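Local coordinates for SH2 domain-containing protein 3C (Homo sapiens, PDB 3T6G), which acts as an adapter in cell adhesion and migration signalling, its C-terminal Cdc25-homology domain being closed, unable to perform canonical nucleotide exchange and required in that form to bind BCAR1, at residues Val112-Ser117 with Glu122-Leu127; Leu155-Ile160 with Lys305-Leu310. The protein carries 2 engineered substitutions. All blocks are in the same frame, centred on the assembly; numbering follows the deposited sequence.

Contact 1: Val112-Ser117 with Glu122-Leu127; sequences VDILGS and EERAAL. Engineered in segment 112-117: Ser117 (natural residue Cys).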
ATOM      1  N   VAL A 112     -17.946  10.635   2.439  1.00 58.15           N
ATOM      2  CA  VAL A 112     -19.389  10.560   2.608  1.00 54.23           C
ATOM      3  C   VAL A 112     -19.869  11.312   3.872  1.00 59.61           C
ATOM      4  O   VAL A 112     -20.994  11.833   3.933  1.00 52.30           O
ATOM      5  CB  VAL A 112     -19.838   9.091   2.681  1.00 54.46           C
ATOM      6  CG1 VAL A 112     -21.311   8.981   3.081  1.00 50.15           C
ATOM      7  CG2 VAL A 112     -19.569   8.391   1.349  1.00 57.95           C
ATOM      8  N   ASP A 113     -19.016  11.354   4.885  1.00 59.48           N
ATOM      9  CA  ASP A 113     -19.389  11.987   6.132  1.00 62.69           C
ATOM     10  C   ASP A 113     -19.435  13.460   5.813  1.00 63.73           C
ATOM     11  O   ASP A 113     -20.373  14.166   6.182  1.00 60.25           O
ATOM     12  CB  ASP A 113     -18.330  11.708   7.196  1.00 68.68           C
ATOM     13  CG  ASP A 113     -18.714  12.249   8.554  1.00 69.34           C
ATOM     14  OD1 ASP A 113     -19.914  12.179   8.885  1.00 69.95           O
ATOM     15  OD2 ASP A 113     -17.814  12.728   9.288  1.00 64.07           O
ATOM     16  N   ILE A 114     -18.421  13.903   5.078  1.00 62.74           N
ATOM     17  CA  ILE A 114     -18.324  15.288   4.655  1.00 62.41           C
ATOM     18  C   ILE A 114     -19.505  15.733   3.790  1.00 63.93           C
ATOM     19  O   ILE A 114     -20.129  16.756   4.066  1.00 64.42           O
ATOM     20  CB  ILE A 114     -17.003  15.564   3.954  1.00 56.40           C
ATOM     21  CG1 ILE A 114     -15.868  15.360   4.954  1.00 51.96           C
ATOM     22  CG2 ILE A 114     -17.003  16.986   3.400  1.00 57.61           C
ATOM     23  CD1 ILE A 114     -14.499  15.734   4.481  1.00 50.45           C
ATOM     24  N   LEU A 115     -19.834  14.962   2.761  1.00 64.92           N
ATOM     25  CA  LEU A 115     -20.952  15.333   1.905  1.00 63.29           C
ATOM     26  C   LEU A 115     -22.272  15.080   2.612  1.00 75.55           C
ATOM     27  O   LEU A 115     -23.330  15.467   2.119  1.00 80.29           O
ATOM     28  CB  LEU A 115     -20.892  14.577   0.593  1.00 54.96           C
ATOM     29  CG  LEU A 115     -19.557  14.787  -0.132  1.00 64.92           C
ATOM     30  CD1 LEU A 115     -19.224  13.634  -1.120  1.00 60.49           C
ATOM     31  CD2 LEU A 115     -19.558  16.137  -0.830  1.00 64.59           C
ATOM     32  N   GLY A 116     -22.208  14.420   3.767  1.00 70.27           N
ATOM     33  CA  GLY A 116     -23.391  14.195   4.573  1.00 69.90           C
ATOM     34  C   GLY A 116     -23.649  15.366   5.504  1.00 73.67           C
ATOM     35  O   GLY A 116     -24.713  15.474   6.126  1.00 65.66           O
ATOM     36  N   SER A 117     -22.658  16.248   5.602  1.00 76.60           N
ATOM     37  CA  SER A 117     -22.769  17.447   6.419  1.00 77.02           C
ATOM     38  C   SER A 117     -23.530  18.545   5.653  1.00 79.23           C
ATOM     39  O   SER A 117     -22.937  19.483   5.103  1.00 70.98           O
ATOM     40  CB  SER A 117     -21.382  17.932   6.834  1.00 75.83           C
ATOM     41  OG  SER A 117     -21.452  19.226   7.416  1.00 82.92           O
ATOM     42  N   GLU A 122     -20.710  26.312   6.003  1.00 71.27           N
ATOM     43  CA  GLU A 122     -20.004  26.716   7.222  1.00 73.93           C
ATOM     44  C   GLU A 122     -19.749  25.566   8.224  1.00 71.60           C
ATOM     45  O   GLU A 122     -18.656  25.463   8.784  1.00 63.99           O
ATOM     46  CB  GLU A 122     -20.764  27.846   7.886  1.00 68.47           C
ATOM     47  CG  GLU A 122     -19.941  28.689   8.820  1.00 79.03           C
ATOM     48  CD  GLU A 122     -20.721  29.904   9.304  1.00 85.04           C
ATOM     49  OE1 GLU A 122     -21.394  29.771  10.354  1.00 80.70           O
ATOM     50  OE2 GLU A 122     -20.671  30.963   8.616  1.00 80.54           O
ATOM     51  N   GLU A 123     -20.752  24.718   8.457  1.00 68.27           N
ATOM     52  CA  GLU A 123     -20.540  23.490   9.238  1.00 76.50           C
ATOM     53  C   GLU A 123     -19.589  22.537   8.536  1.00 70.94           C
ATOM     54  O   GLU A 123     -18.668  21.989   9.160  1.00 71.99           O
ATOM     55  CB  GLU A 123     -21.850  22.738   9.459  1.00 87.07           C
ATOM     56  CG  GLU A 123     -22.773  23.348  10.482  1.00 96.25           C
ATOM     57  CD  GLU A 123     -24.093  22.615  10.538  1.00100.60           C
ATOM     58  OE1 GLU A 123     -24.071  21.352  10.574  1.00 88.54           O
ATOM     59  OE2 GLU A 123     -25.146  23.308  10.518  1.00101.06           O
ATOM     60  N   ARG A 124     -19.850  22.314   7.246  1.00 58.97           N
ATOM     61  CA  ARG A 124     -18.985  21.497   6.414  1.00 56.74           C
ATOM     62  C   ARG A 124     -17.521  21.931   6.479  1.00 64.25           C
ATOM     63  O   ARG A 124     -16.637  21.086   6.618  1.00 75.18           O
ATOM     64  CB  ARG A 124     -19.458  21.536   4.981  1.00 68.11           C
ATOM     65  CG  ARG A 124     -20.336  20.389   4.603  1.00 70.28           C
ATOM     66  CD  ARG A 124     -20.067  20.047   3.161  1.00 64.97           C
ATOM     67  NE  ARG A 124     -20.188  21.234   2.338  1.00 61.74           N
ATOM     68  CZ  ARG A 124     -21.340  21.865   2.136  1.00 67.73           C
ATOM     69  NH1 ARG A 124     -22.449  21.401   2.699  1.00 60.81           N
ATOM     70  NH2 ARG A 124     -21.385  22.946   1.361  1.00 75.59           N
ATOM     71  N   ALA A 125     -17.260  23.235   6.382  1.00 50.55           N
ATOM     72  CA  ALA A 125     -15.891  23.731   6.478  1.00 56.19           C
ATOM     73  C   ALA A 125     -15.239  23.271   7.768  1.00 60.53           C
ATOM     74  O   ALA A 125     -14.103  22.809   7.763  1.00 68.11           O
ATOM     75  CB  ALA A 125     -15.840  25.278   6.372  1.00 51.39           C
ATOM     76  N   ALA A 126     -15.962  23.401   8.872  1.00 61.87           N
ATOM     77  CA  ALA A 126     -15.462  22.981  10.186  1.00 61.12           C
ATOM     78  C   ALA A 126     -15.173  21.475  10.247  1.00 50.72           C
ATOM     79  O   ALA A 126     -14.177  21.040  10.819  1.00 55.83           O
ATOM     80  CB  ALA A 126     -16.451  23.375  11.263  1.00 63.75           C
ATOM     81  N   LEU A 127     -16.055  20.687   9.649  1.00 45.53           N
ATOM     82  CA  LEU A 127     -15.824  19.252   9.473  1.00 44.27           C
ATOM     83  C   LEU A 127     -14.610  18.964   8.568  1.00 52.36           C
ATOM     84  O   LEU A 127     -13.795  18.089   8.863  1.00 58.76           O
ATOM     85  CB  LEU A 127     -17.075  18.595   8.885  1.00 50.29           C
ATOM     86  CG  LEU A 127     -16.963  17.074   8.686  1.00 65.19           C
ATOM     87  CD1 LEU A 127     -16.171  16.440   9.807  1.00 61.32           C
ATOM     88  CD2 LEU A 127     -18.335  16.436   8.570  1.00 64.45           C
TER
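Ser117 and Arg124 bring the two backbones together, with their CA atoms 5.5 Å apart. Residues 112-117 run out of the end of helix 93-115 into a turn. Residues 122-127 form the first part of helix 121-140. Ser117 N still bonds to Ile114 O (3.0 Å). Ser117 is engineered, a cysteine in nature. Its CA-CB bond points at the second helix, and CB meets Leu127 CD2 at 3.8 Å. Leu127 reaches back with CG anti to its own N (chi1 -179°). This lays the isobutyl group against Ile114, where Ile114 CG1 lies 4.3 Å from Leu127 CG. The Leu127 CD2 methyl also comes to 3.8 Å from Asp113 OD2; the other oxygen, OD1, makes a salt bridge with Lys42. Arg124 bends at chi2 and chi3, and its CD passes Ile114 O at 3.4 Å. Its NH1 is modelled as donating to Ser117 O (3.1 Å), whose place is less sure. NE bonds to Thr166 and NH2 pairs with Glu315. A leucine at Arg124 would probably leave Glu315 without its cation and Thr166 without its NE partner. The contact closes the short connection between two consecutive helices of the Ras-GEF domain, 93-115 and 121-140. Helix 296-314 packs beside it, with Leu314 against Arg124 and Phe303 against Val112.

Contact 2: Leu155-Ile160 with Lys305-Leu310; sequences LDMAQI and KVLTAL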
ATOM      1  N   LEU A 155      -9.700  14.086   1.015  1.00 51.87           N
ATOM      2  CA  LEU A 155      -9.691  15.528   0.919  1.00 58.37           C
ATOM      3  C   LEU A 155      -9.422  15.971  -0.499  1.00 58.45           C
ATOM      4  O   LEU A 155      -9.550  17.140  -0.816  1.00 61.57           O
ATOM      5  CB  LEU A 155      -8.623  16.102   1.855  1.00 59.79           C
ATOM      6  CG  LEU A 155      -8.943  15.893   3.341  1.00 63.60           C
ATOM      7  CD1 LEU A 155      -7.789  16.351   4.195  1.00 70.00           C
ATOM      8  CD2 LEU A 155     -10.231  16.630   3.737  1.00 60.47           C
ATOM      9  N   ASP A 156      -9.060  15.013  -1.346  1.00 62.11           N
ATOM     10  CA  ASP A 156      -8.586  15.306  -2.688  1.00 52.55           C
ATOM     11  C   ASP A 156      -9.464  14.641  -3.746  1.00 55.29           C
ATOM     12  O   ASP A 156      -9.222  14.789  -4.939  1.00 65.51           O
ATOM     13  CB  ASP A 156      -7.121  14.884  -2.844  1.00 60.75           C
ATOM     14  CG  ASP A 156      -6.479  15.402  -4.151  1.00 81.67           C
ATOM     15  OD1 ASP A 156      -5.983  16.558  -4.179  1.00 84.83           O
ATOM     16  OD2 ASP A 156      -6.453  14.646  -5.149  1.00 89.14           O
ATOM     17  N   MET A 157     -10.491  13.908  -3.335  1.00 58.31           N
ATOM     18  CA  MET A 157     -11.404  13.388  -4.345  1.00 61.94           C
ATOM     19  C   MET A 157     -11.985  14.578  -5.083  1.00 69.98           C
ATOM     20  O   MET A 157     -12.214  15.628  -4.483  1.00 65.60           O
ATOM     21  CB  MET A 157     -12.523  12.575  -3.726  1.00 63.14           C
ATOM     22  CG  MET A 157     -12.058  11.324  -3.072  1.00 64.47           C
ATOM     23  SD  MET A 157     -13.504  10.405  -2.559  1.00 69.29           S
ATOM     24  CE  MET A 157     -12.711   8.935  -1.915  1.00 84.40           C
ATOM     25  N   ALA A 158     -12.211  14.438  -6.383  1.00 75.63           N
ATOM     26  CA  ALA A 158     -12.757  15.561  -7.133  1.00 74.30           C
ATOM     27  C   ALA A 158     -14.028  16.038  -6.446  1.00 72.59           C
ATOM     28  O   ALA A 158     -14.297  17.237  -6.369  1.00 78.35           O
ATOM     29  CB  ALA A 158     -13.037  15.176  -8.591  1.00 69.95           C
ATOM     30  N   GLN A 159     -14.797  15.092  -5.920  1.00 70.19           N
ATOM     31  CA  GLN A 159     -16.110  15.410  -5.376  1.00 70.11           C
ATOM     32  C   GLN A 159     -16.033  16.283  -4.117  1.00 71.07           C
ATOM     33  O   GLN A 159     -17.008  16.952  -3.754  1.00 71.77           O
ATOM     34  CB  GLN A 159     -16.897  14.129  -5.098  1.00 65.74           C
ATOM     35  CG  GLN A 159     -17.356  13.396  -6.334  1.00 61.54           C
ATOM     36  CD  GLN A 159     -16.367  12.327  -6.784  1.00 70.28           C
ATOM     37  OE1 GLN A 159     -15.152  12.449  -6.590  1.00 70.98           O
ATOM     38  NE2 GLN A 159     -16.891  11.269  -7.393  1.00 71.56           N
ATOM     39  N   ILE A 160     -14.878  16.264  -3.453  1.00 61.57           N
ATOM     40  CA  ILE A 160     -14.691  17.061  -2.247  1.00 59.01           C
ATOM     41  C   ILE A 160     -13.978  18.365  -2.573  1.00 67.22           C
ATOM     42  O   ILE A 160     -14.279  19.409  -1.998  1.00 77.84           O
ATOM     43  CB  ILE A 160     -13.905  16.292  -1.144  1.00 67.79           C
ATOM     44  CG1 ILE A 160     -14.729  15.112  -0.598  1.00 57.55           C
ATOM     45  CG2 ILE A 160     -13.522  17.219  -0.005  1.00 66.34           C
ATOM     46  CD1 ILE A 160     -16.195  15.449  -0.439  1.00 57.83           C
ATOM     47  N   LYS A 305     -20.070   7.783  -8.728  1.00 74.85           N
ATOM     48  CA  LYS A 305     -21.219   8.530  -9.213  1.00 83.72           C
ATOM     49  C   LYS A 305     -22.064   9.070  -8.040  1.00 90.91           C
ATOM     50  O   LYS A 305     -22.597  10.192  -8.105  1.00 93.13           O
ATOM     51  CB  LYS A 305     -22.054   7.669 -10.179  1.00 87.79           C
ATOM     52  CG  LYS A 305     -23.365   7.131  -9.600  1.00100.25           C
ATOM     53  CD  LYS A 305     -24.420   8.243  -9.448  1.00110.82           C
ATOM     54  CE  LYS A 305     -25.745   7.724  -8.887  1.00108.14           C
ATOM     55  NZ  LYS A 305     -26.763   8.808  -8.800  1.00107.92           N
ATOM     56  N   VAL A 306     -22.173   8.281  -6.970  1.00 84.44           N
ATOM     57  CA  VAL A 306     -23.002   8.661  -5.832  1.00 74.62           C
ATOM     58  C   VAL A 306     -22.448   9.891  -5.152  1.00 73.06           C
ATOM     59  O   VAL A 306     -23.191  10.788  -4.767  1.00 78.54           O
ATOM     60  CB  VAL A 306     -23.104   7.551  -4.808  1.00 70.56           C
ATOM     61  CG1 VAL A 306     -23.647   8.095  -3.504  1.00 63.90           C
ATOM     62  CG2 VAL A 306     -24.006   6.465  -5.341  1.00 78.84           C
ATOM     63  N   LEU A 307     -21.132   9.915  -5.005  1.00 67.74           N
ATOM     64  CA  LEU A 307     -20.426  11.082  -4.520  1.00 63.31           C
ATOM     65  C   LEU A 307     -20.725  12.314  -5.371  1.00 75.55           C
ATOM     66  O   LEU A 307     -21.316  13.274  -4.883  1.00 83.02           O
ATOM     67  CB  LEU A 307     -18.922  10.808  -4.484  1.00 60.72           C
ATOM     68  CG  LEU A 307     -18.497   9.779  -3.439  1.00 64.86           C
ATOM     69  CD1 LEU A 307     -16.991   9.586  -3.456  1.00 69.05           C
ATOM     70  CD2 LEU A 307     -18.956  10.230  -2.064  1.00 59.79           C
ATOM     71  N   THR A 308     -20.328  12.290  -6.642  1.00 81.55           N
ATOM     72  CA  THR A 308     -20.446  13.482  -7.478  1.00 82.12           C
ATOM     73  C   THR A 308     -21.855  14.045  -7.465  1.00 80.17           C
ATOM     74  O   THR A 308     -22.028  15.249  -7.605  1.00 80.85           O
ATOM     75  CB  THR A 308     -20.037  13.230  -8.927  1.00 85.68           C
ATOM     76  OG1 THR A 308     -20.810  12.151  -9.448  1.00 95.08           O
ATOM     77  CG2 THR A 308     -18.567  12.883  -9.016  1.00 79.32           C
ATOM     78  N   ALA A 309     -22.858  13.183  -7.283  1.00 76.42           N
ATOM     79  CA  ALA A 309     -24.250  13.651  -7.188  1.00 73.92           C
ATOM     80  C   ALA A 309     -24.524  14.399  -5.885  1.00 83.63           C
ATOM     81  O   ALA A 309     -25.115  15.480  -5.887  1.00 93.14           O
ATOM     82  CB  ALA A 309     -25.233  12.497  -7.336  1.00 61.71           C
ATOM     83  N   LEU A 310     -24.121  13.810  -4.769  1.00 78.19           N
ATOM     84  CA  LEU A 310     -24.238  14.494  -3.497  1.00 75.92           C
ATOM     85  C   LEU A 310     -23.549  15.841  -3.604  1.00 74.33           C
ATOM     86  O   LEU A 310     -24.096  16.869  -3.215  1.00 83.23           O
ATOM     87  CB  LEU A 310     -23.591  13.670  -2.387  1.00 68.07           C
ATOM     88  CG  LEU A 310     -24.240  12.302  -2.224  1.00 70.85           C
ATOM     89  CD1 LEU A 310     -23.730  11.569  -0.969  1.00 62.28           C
ATOM     90  CD2 LEU A 310     -25.747  12.497  -2.193  1.00 69.40           C
TER
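Gln159, Leu307 and Thr308 carry most of this contact. Gln159 lies in the first turn of the short helix 158-161 and faces the middle of helix 296-314. Gln159 CA is 5.2 Å from Thr308 CA. The glutamine chain bends at chi2 (93°), which turns the amide along the other helix instead of straight into it. Its CG packs on Leu307 CB at 3.5 Å, and NE2 lies 3.6 Å from the same Leu307 CB. The two side chains cross at about a right angle. The amide finds its polar partner one turn earlier on the long helix, where NE2 bonds to Asp304 OD1. Thr308 flanks the glutamine with CB and its methyl, but the methyl and the glutamine chain are modelled too close, so their exact spacing is doubtful. The threonine hydroxyl turns to its own helix. OG1 donates to Lys305 O (3.0 Å) from above the carbonyl plane, on the same face as Ala309 N. The CB of Leu307 points toward the short helix, and its CD1 touches Met157 SD, just before that helix, at 3.7 Å. Met157 is the N-cap residue. A hydrogen bond between the Gln159 carbonyl oxygen and Ser311 OG adds to the join. The arrangement is plain helix-to-helix packing within the all-helical Cdc25-homology domain, tying a short helix to the long C-terminal one.

How the contacts relate
Contact 1 and contact 2 come in series along the chain, and their centres are about 12 Å apart. Contact 1 is local, joining consecutive helices 93-115 and 121-140. Contact 2 brings together parts separated by 144 residues. They touch directly through Leu115, in the last turn of helix 93-115. Leu115 CG lies 3.4 Å from Ile160 CD1, and Leu115 CD1 lies 3.5 Å from Leu307 CD2. Val112 also packs on Leu307. Helix 296-314, which supplies one side of contact 2, also packs on contact 1 through Leu307. The two contacts lie on the same side of the chain's centre and form one touching set of packed helices in the Cdc25-homology domain.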